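Local atomic coordinates of tropomodulin (PDB entry 1PGV), a protein that probably caps actin filaments at the pointed end, blocking elongation and depolymerization, and is represented here by its C-terminal domain. Residues Val46-Met51 against Arg60-Ala65. Numbering follows the deposited sequence. Where two conformers were deposited one is given.
Sequences VNINNM and RSLIEA
In the first beta-alpha-beta unit of this leucine-rich-repeat-like domain, Leu-62 of helix 56-66 reaches across to Val-46 within strand 45-47 and Ile-48 just beyond it. The contact is wholly apolar and buried, with no hydrogen bond crossing it. One methyl does the touching on the helix side: Leu-62 CD2 lies 3.7 Å from Ile-48 CD1, the two side chains meeting tip to tip, and 4.0 Å from the branch methyl Ile-48 CG2. It is thus held against both arms of the isoleucine. Val-46 CG1 completes the group more loosely, at 4.4 Å from the same Leu-62 CD2. With CG anti to the backbone N, the leucine projects toward the strand. Ile-48 places CG1 between its backbone N and carbonyl carbon (chi1 63°), and the extended chi2 of 175° then carries CD1 out to the leucine. Phe-75 of the next strand touches both Val-46 and Leu-62, while Ile-33 and Leu-36 of helix 29-37 also pack on Leu-62, so the leucine links the preceding helix to the sheet.

Polar groups shape the chain where it leaves the strand. Asn-47 OD1 accepts from Asn-49 N at 2.9 Å, with the donor in the carbonyl plane and an N-H...O angle of 160°, forming an Asx turn. A type II turn from Ile-48 to Met-51 overlaps it, closed by Met-51 N to Ile-48 O at 3.1 Å. Asn-49 OD1 accepts from Ala-78 N and is hydrogen-bonded to Ser-76 OG, tying this bend to strand 74-76 and the loop after it. A short parallel strand, a turn after it and a returning helix whose leucine packs on the strand and the residue that follows are as in the leucine-rich-repeat fold.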
loop_
_atom_site.group_PDB
_atom_site.type_symbol
_atom_site.label_atom_id
_atom_site.label_comp_id
_atom_site.label_asym_id
_atom_site.label_seq_id
_atom_site.Cartn_x
_atom_site.Cartn_y
_atom_site.Cartn_z
ATOM N N VAL A 46 -5.224 4.221 -10.725
ATOM C CA VAL A 46 -5.585 5.553 -10.270
ATOM C C VAL A 46 -4.293 6.129 -9.718
ATOM O O VAL A 46 -3.727 5.601 -8.761
ATOM C CB VAL A 46 -6.649 5.513 -9.153
ATOM C CG1 VAL A 46 -6.910 6.920 -8.636
ATOM C CG2 VAL A 46 -7.932 4.906 -9.680
ATOM N N ASN A 47 -3.818 7.203 -10.335
ATOM C CA ASN A 47 -2.576 7.826 -9.918
ATOM C C ASN A 47 -2.791 9.310 -9.663
ATOM O O ASN A 47 -3.041 10.071 -10.599
ATOM C CB ASN A 47 -1.518 7.644 -11.011
ATOM C CG ASN A 47 -0.135 8.074 -10.569
ATOM O OD1 ASN A 47 0.032 9.101 -9.907
ATOM N ND2 ASN A 47 0.872 7.296 -10.949
ATOM N N ILE A 48 -2.707 9.725 -8.400
ATOM C CA ILE A 48 -2.870 11.137 -8.075
ATOM C C ILE A 48 -1.586 11.686 -7.471
ATOM O O ILE A 48 -1.610 12.620 -6.664
ATOM C CB ILE A 48 -4.039 11.378 -7.093
ATOM C CG1 ILE A 48 -3.767 10.681 -5.758
ATOM C CG2 ILE A 48 -5.339 10.888 -7.712
ATOM C CD1 ILE A 48 -4.820 10.972 -4.698
ATOM N N ASN A 49 -0.461 11.100 -7.867
ATOM C CA ASN A 49 0.839 11.534 -7.374
ATOM C C ASN A 49 1.031 13.030 -7.605
ATOM O O ASN A 49 0.677 13.552 -8.662
ATOM C CB ASN A 49 1.972 10.777 -8.078
ATOM C CG ASN A 49 2.068 9.319 -7.653
ATOM O OD1 ASN A 49 1.414 8.890 -6.702
ATOM N ND2 ASN A 49 2.899 8.554 -8.352
ATOM N N ASN A 50 1.582 13.710 -6.601
ATOM C CA ASN A 50 1.865 15.140 -6.674
ATOM C C ASN A 50 0.660 16.077 -6.693
ATOM O O ASN A 50 0.818 17.278 -6.897
ATOM C CB ASN A 50 2.742 15.427 -7.893
ATOM C CG ASN A 50 3.925 14.492 -7.984
ATOM O OD1 ASN A 50 4.743 14.412 -7.066
ATOM N ND2 ASN A 50 4.023 13.771 -9.097
ATOM N N MET A 51 -0.535 15.540 -6.476
ATOM C CA MET A 51 -1.736 16.368 -6.465
ATOM C C MET A 51 -2.055 16.842 -5.045
ATOM O O MET A 51 -2.939 16.304 -4.380
ATOM C CB MET A 51 -2.921 15.589 -7.048
ATOM C CG MET A 51 -2.756 15.250 -8.524
ATOM S SD MET A 51 -4.187 14.416 -9.246
ATOM C CE MET A 51 -5.209 15.820 -9.701
ATOM N N ARG A 60 -10.204 11.589 0.778
ATOM C CA ARG A 60 -10.861 10.620 1.645
ATOM C C ARG A 60 -11.979 9.915 0.884
ATOM O O ARG A 60 -12.167 8.710 1.025
ATOM C CB ARG A 60 -11.453 11.303 2.882
ATOM C CG ARG A 60 -10.451 11.669 3.964
ATOM C CD ARG A 60 -11.178 12.295 5.153
ATOM N NE ARG A 60 -10.318 12.467 6.322
ATOM C CZ ARG A 60 -10.728 12.979 7.480
ATOM N NH1 ARG A 60 -11.988 13.371 7.625
ATOM N NH2 ARG A 60 -9.885 13.093 8.498
ATOM N N SER A 61 -12.724 10.669 0.079
ATOM C CA SER A 61 -13.818 10.087 -0.692
ATOM C C SER A 61 -13.287 9.163 -1.790
ATOM O O SER A 61 -13.921 8.164 -2.132
ATOM C CB SER A 61 -14.691 11.192 -1.299
ATOM O OG SER A 61 -13.918 12.089 -2.076
ATOM N N LEU A 62 -12.120 9.500 -2.331
ATOM C CA LEU A 62 -11.495 8.692 -3.375
ATOM C C LEU A 62 -11.103 7.334 -2.793
ATOM O O LEU A 62 -11.406 6.287 -3.367
ATOM C CB LEU A 62 -10.250 9.399 -3.915
ATOM C CG LEU A 62 -9.436 8.635 -4.966
ATOM C CD1 LEU A 62 -10.277 8.428 -6.229
ATOM C CD2 LEU A 62 -8.169 9.409 -5.287
ATOM N N ILE A 63 -10.423 7.362 -1.649
ATOM C CA ILE A 63 -10.003 6.136 -0.980
ATOM C C ILE A 63 -11.217 5.274 -0.667
ATOM O O ILE A 63 -11.216 4.069 -0.906
ATOM C CB ILE A 63 -9.254 6.447 0.339
ATOM C CG1 ILE A 63 -7.906 7.095 0.022
ATOM C CG2 ILE A 63 -9.074 5.173 1.151
ATOM C CD1 ILE A 63 -7.188 7.679 1.226
ATOM N N GLU A 64 -12.259 5.900 -0.135
ATOM C CA GLU A 64 -13.481 5.185 0.210
ATOM C C GLU A 64 -14.113 4.584 -1.044
ATOM O O GLU A 64 -14.636 3.471 -1.019
ATOM C CB GLU A 64 -14.463 6.143 0.893
ATOM C CG GLU A 64 -15.757 5.497 1.360
ATOM C CD GLU A 64 -16.681 6.485 2.058
ATOM O OE1 GLU A 64 -17.771 6.072 2.504
ATOM O OE2 GLU A 64 -16.317 7.677 2.162
ATOM N N ALA A 65 -14.055 5.327 -2.143
ATOM C CA ALA A 65 -14.624 4.857 -3.404
ATOM C C ALA A 65 -13.878 3.615 -3.890
ATOM O O ALA A 65 -14.490 2.644 -4.341
ATOM C CB ALA A 65 -14.541 5.958 -4.448
#